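Local coordinates for protein Zn-dependent hydrolase of metallo-beta-lactamase superfamily TM0207 (Thermotoga maritima, PDB 1VJN) that is a putative zinc-dependent hydrolase of the metallo-beta-lactamase superfamily, probably using bound zinc to hydrolyse a substrate that is not yet known, at residues A[137-142]-A[162-167]; A[126-131]-A[158-163]. All blocks are in the same frame, centred on the assembly; numbering follows the deposited sequence.

Contact 1: residues A[137-142]-A[162-167]; sequences GEIDVL and DLLNAK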
# COMPACT_ATOMS: atom_id res chain seq x y z
N GLY A 137 0.45 -14.23 1.88
CA GLY A 137 -0.85 -14.87 1.68
C GLY A 137 -1.75 -14.16 0.68
O GLY A 137 -1.34 -13.17 0.09
N GLU A 138 -2.98 -14.65 0.49
CA GLU A 138 -3.94 -13.98 -0.39
C GLU A 138 -4.31 -12.59 0.13
O GLU A 138 -4.49 -12.41 1.30
CB GLU A 138 -5.17 -14.85 -0.64
CG GLU A 138 -4.76 -16.16 -1.29
CD GLU A 138 -5.78 -16.68 -2.28
OE1 GLU A 138 -7.00 -16.52 -2.03
OE2 GLU A 138 -5.34 -17.25 -3.31
N ILE A 139 -4.33 -11.61 -0.77
CA ILE A 139 -4.61 -10.22 -0.45
C ILE A 139 -5.94 -9.79 -1.08
O ILE A 139 -6.25 -10.15 -2.22
CB ILE A 139 -3.44 -9.34 -0.95
CG1 ILE A 139 -2.18 -9.64 -0.11
CG2 ILE A 139 -3.77 -7.90 -0.87
CD1 ILE A 139 -2.43 -9.76 1.41
N ASP A 140 -6.73 -9.01 -0.35
CA ASP A 140 -7.95 -8.40 -0.89
C ASP A 140 -7.72 -7.05 -1.55
O ASP A 140 -8.25 -6.77 -2.63
CB ASP A 140 -8.96 -8.25 0.24
CG ASP A 140 -9.32 -9.59 0.85
OD1 ASP A 140 -9.61 -10.52 0.07
OD2 ASP A 140 -9.28 -9.83 2.08
N VAL A 141 -6.96 -6.19 -0.89
CA VAL A 141 -6.62 -4.88 -1.42
C VAL A 141 -5.11 -4.75 -1.45
O VAL A 141 -4.45 -4.80 -0.40
CB VAL A 141 -7.20 -3.72 -0.55
CG1 VAL A 141 -6.93 -2.37 -1.20
CG2 VAL A 141 -8.65 -3.86 -0.34
N LEU A 142 -4.57 -4.60 -2.65
CA LEU A 142 -3.14 -4.47 -2.87
C LEU A 142 -2.73 -3.04 -3.29
O LEU A 142 -3.23 -2.50 -4.27
CB LEU A 142 -2.68 -5.49 -3.93
CG LEU A 142 -1.18 -5.56 -4.16
CD1 LEU A 142 -0.42 -5.95 -2.89
CD2 LEU A 142 -0.98 -6.57 -5.26
N ASP A 162 -1.06 -11.08 -9.26
CA ASP A 162 -1.50 -12.45 -9.49
C ASP A 162 -0.99 -13.44 -8.45
O ASP A 162 -1.73 -14.34 -8.04
CB ASP A 162 -1.07 -12.92 -10.88
CG ASP A 162 -1.75 -12.15 -12.02
OD1 ASP A 162 -2.69 -11.34 -11.76
OD2 ASP A 162 -1.40 -12.28 -13.22
N LEU A 163 0.27 -13.31 -8.02
CA LEU A 163 0.78 -14.20 -7.00
C LEU A 163 -0.01 -14.11 -5.70
O LEU A 163 -0.05 -15.06 -4.94
CB LEU A 163 2.26 -13.92 -6.69
CG LEU A 163 3.24 -14.42 -7.76
CD1 LEU A 163 4.62 -13.85 -7.60
CD2 LEU A 163 3.28 -15.97 -7.80
N LEU A 164 -0.56 -12.94 -5.41
CA LEU A 164 -1.20 -12.66 -4.13
C LEU A 164 -2.74 -12.74 -4.30
O LEU A 164 -3.46 -12.47 -3.35
CB LEU A 164 -0.77 -11.26 -3.63
CG LEU A 164 0.71 -11.06 -3.26
CD1 LEU A 164 1.01 -9.63 -2.76
CD2 LEU A 164 1.15 -12.08 -2.25
N ASN A 165 -3.19 -13.15 -5.49
CA ASN A 165 -4.62 -13.22 -5.85
C ASN A 165 -5.38 -11.94 -5.48
O ASN A 165 -6.52 -11.98 -5.03
CB ASN A 165 -5.24 -14.48 -5.22
CG ASN A 165 -6.53 -14.93 -5.92
OD1 ASN A 165 -6.66 -14.86 -7.15
ND2 ASN A 165 -7.49 -15.39 -5.13
N ALA A 166 -4.73 -10.80 -5.72
CA ALA A 166 -5.28 -9.48 -5.31
C ALA A 166 -6.56 -9.17 -6.07
O ALA A 166 -6.64 -9.41 -7.27
CB ALA A 166 -4.27 -8.38 -5.59
N LYS A 167 -7.53 -8.60 -5.37
CA LYS A 167 -8.80 -8.21 -5.97
C LYS A 167 -8.79 -6.73 -6.32
O LYS A 167 -8.70 -6.37 -7.49
CB LYS A 167 -9.94 -8.54 -5.02
CG LYS A 167 -10.03 -9.99 -4.64
CD LYS A 167 -10.35 -10.84 -5.86
CE LYS A 167 -10.19 -12.33 -5.57
NZ LYS A 167 -9.47 -13.04 -6.68

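Contact 2: residues A[126-131]-A[158-163]; sequences HVLTPA and KEVADL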
# COMPACT_ATOMS: atom_id res chain seq x y z
N HIS A 126 11.54 -6.09 -6.57
CA HIS A 126 11.70 -7.36 -7.32
C HIS A 126 10.38 -8.09 -7.12
O HIS A 126 9.61 -7.80 -6.21
CB HIS A 126 12.87 -8.23 -6.78
CG HIS A 126 12.72 -8.55 -5.31
ND1 HIS A 126 11.82 -9.48 -4.84
CD2 HIS A 126 13.28 -7.98 -4.21
CE1 HIS A 126 11.86 -9.51 -3.52
NE2 HIS A 126 12.75 -8.61 -3.11
N VAL A 127 10.08 -9.01 -8.01
CA VAL A 127 8.87 -9.83 -7.85
C VAL A 127 9.02 -10.60 -6.54
O VAL A 127 10.10 -11.08 -6.27
CB VAL A 127 8.74 -10.79 -9.04
CG1 VAL A 127 7.67 -11.87 -8.79
CG2 VAL A 127 8.44 -9.99 -10.34
N LEU A 128 8.00 -10.71 -5.72
CA LEU A 128 8.09 -11.53 -4.49
C LEU A 128 8.65 -12.96 -4.69
O LEU A 128 8.34 -13.62 -5.67
CB LEU A 128 6.72 -11.69 -3.83
CG LEU A 128 6.08 -10.36 -3.40
CD1 LEU A 128 4.62 -10.52 -3.02
CD2 LEU A 128 6.82 -9.75 -2.27
N THR A 129 9.43 -13.45 -3.73
CA THR A 129 9.93 -14.83 -3.77
C THR A 129 8.80 -15.74 -3.31
O THR A 129 7.83 -15.28 -2.66
CB THR A 129 11.13 -15.03 -2.81
OG1 THR A 129 10.68 -14.77 -1.48
CG2 THR A 129 12.25 -14.00 -3.02
N PRO A 130 8.90 -17.05 -3.59
CA PRO A 130 7.90 -17.97 -3.05
C PRO A 130 7.71 -17.85 -1.51
O PRO A 130 6.58 -17.97 -1.02
CB PRO A 130 8.44 -19.33 -3.47
CG PRO A 130 9.23 -19.04 -4.73
CD PRO A 130 9.90 -17.72 -4.42
N ALA A 131 8.80 -17.68 -0.74
CA ALA A 131 8.69 -17.51 0.71
C ALA A 131 7.90 -16.30 1.02
O ALA A 131 7.05 -16.34 1.91
CB ALA A 131 10.07 -17.39 1.43
N LYS A 158 1.81 -6.60 -12.04
CA LYS A 158 0.69 -7.51 -12.32
C LYS A 158 1.02 -8.95 -11.90
O LYS A 158 0.16 -9.68 -11.42
CB LYS A 158 0.29 -7.50 -13.81
CG LYS A 158 -1.01 -8.23 -14.09
CD LYS A 158 -1.38 -8.15 -15.58
CE LYS A 158 -2.69 -8.87 -15.89
NZ LYS A 158 -2.72 -10.18 -15.20
N GLU A 159 2.26 -9.37 -12.12
CA GLU A 159 2.72 -10.72 -11.72
C GLU A 159 2.58 -10.94 -10.19
O GLU A 159 2.03 -11.95 -9.71
CB GLU A 159 4.16 -10.87 -12.17
CG GLU A 159 4.68 -12.28 -12.22
CD GLU A 159 6.12 -12.35 -12.75
OE1 GLU A 159 6.55 -11.44 -13.51
OE2 GLU A 159 6.81 -13.34 -12.38
N VAL A 160 3.03 -9.94 -9.44
CA VAL A 160 2.86 -9.90 -7.99
C VAL A 160 1.39 -9.87 -7.60
O VAL A 160 0.96 -10.60 -6.71
CB VAL A 160 3.61 -8.68 -7.37
CG1 VAL A 160 3.25 -8.48 -5.92
CG2 VAL A 160 5.11 -8.86 -7.46
N ALA A 161 0.60 -9.02 -8.25
CA ALA A 161 -0.84 -9.02 -7.97
C ALA A 161 -1.43 -10.40 -8.17
O ALA A 161 -2.23 -10.84 -7.37
CB ALA A 161 -1.54 -8.05 -8.82
N ASP A 162 -1.06 -11.08 -9.26
CA ASP A 162 -1.50 -12.45 -9.49
C ASP A 162 -0.99 -13.44 -8.45
O ASP A 162 -1.73 -14.34 -8.04
CB ASP A 162 -1.07 -12.92 -10.88
CG ASP A 162 -1.75 -12.15 -12.02
OD1 ASP A 162 -2.69 -11.34 -11.76
OD2 ASP A 162 -1.40 -12.28 -13.22
N LEU A 163 0.27 -13.31 -8.02
CA LEU A 163 0.78 -14.20 -7.00
C LEU A 163 -0.01 -14.11 -5.70
O LEU A 163 -0.05 -15.06 -4.94
CB LEU A 163 2.26 -13.92 -6.69
CG LEU A 163 3.24 -14.42 -7.76
CD1 LEU A 163 4.62 -13.85 -7.60
CD2 LEU A 163 3.28 -15.97 -7.80

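Contact 1: residues A[137-142]-A[162-167]
Ile139 and Leu164 join the two segments by backbone and side chain at once, an example of how a strand entry receives the turn that follows the helix packed on its sheet. The firmest polar link runs from Ile139 N to Leu164 O, 2.9 Å long and close to straight at hydrogen (167°), with the donor nearly on the line of the C=O bond. The same carbonyl oxygen also receives a CA-H...O contact from Glu138. A second such contact joins Ala166 CA to Ile139 O at 3.3 Å, and Lys167 N gives a weak hydrogen bond to Asp140 O.

Among the polar side chains, Asn165 ND2 makes a weak bond of 3.3 Å to Glu138 OE1. The carboxylate and amide planes are turned 40° from each other, and the carboxylate also lies against Asn165 CB. Through its oxygen OD1 the same amide accepts a weak bond from Lys167 NZ.

The apolar layer is formed by Leu164, Leu142, Ile139 and Ala166. Leu164 lies alongside Ile139, Leu164 CB to Ile139 CG1 at 4.1 Å, and crosses Leu142 at about a right angle, the CD1 methyls 4.0 Å apart. Swung anti to its own nitrogen (chi1 -174°), Leu142 CG carries CD2 to Ala166 CB at 3.8 Å.

Asn165, with positive phi, is the C-prime residue of a Schellman motif ending helix 154-163. The chain then turns into strand 168-172, parallel to strand 141-145, as in the beta-alpha-beta crossovers of the metallo-hydrolase/oxidoreductase fold.

Contact 2: residues A[126-131]-A[158-163]
Glu159 meets Val127 through its carboxylate, the first of three side chains on one face of helix 154-163 that receive the loop leading into helix 130-136. Its CG is anti to the backbone nitrogen (chi1 -163°) and the chain beyond is extended, which brings the acid group across the valine at about a right angle. Glu159 OE1 lies 4.0 Å from Val127 CG2 and Glu159 OE2 equally far from Val127 CG1, so each carboxylate oxygen faces one methyl of the valine.

One residue on, Val160 is buried and divides its methyls between two neighbours. Val160 CG2 faces the backbone of the loop, 3.9 Å from Val127 CA and 3.8 Å from Leu128 N. Val160 CG1 meets Leu128 CD1, also at 3.8 Å, and the two side chains cross nearly perpendicularly. Beyond this pair, Val160 also touches Leu121, while Leu128 reaches Val133 and Ile136 of helix 130-136.

A turn further along the helix, Leu163 presents CD1 to Val127 CG1 at 3.8 Å, again crosswise. The same Leu163 CD1 methyl approaches Leu128 O at 4.2 Å, and the leucine also packs on Val133. On the loop side, His126 ND1 donates a nearly straight bond of 2.8 Å to Val127 O, coming from above the carbonyl plane although the oxygen lies in the plane of the imidazole. His126 NE2 also bonds to Thr93 O, so the ring is held through both nitrogens.

With no hydrogen bond across the interface, the fit rests on van der Waals contact of branched methyls with one another, with loop backbone and, at the exposed edge, with the Glu159 carboxylate; its specificity probably comes from shape more than from directed polar bonds.

How the contacts relate
Helix 154-163 serves both contacts, which overlap at Asp162 and Leu163, although of these only Leu163 touches across, and in contact 2 alone. Contact 1 lies deeper, about 12 Å from the centre of the chain to its own centre, against about 15 Å for contact 2, though both are only partly buried. At the helix end, contact 1 adds backbone bonds and one weak amide-carboxylate bond to its apolar layer; contact 2 relies on side-chain packing. They meet where Leu164 CD1 touches Leu128 CD1 at 3.7 Å and where Ala166 N probably bonds to Ala161 O. Successive parts of the chain thus pack first on the flank of helix 154-163, then on the turn that ends it.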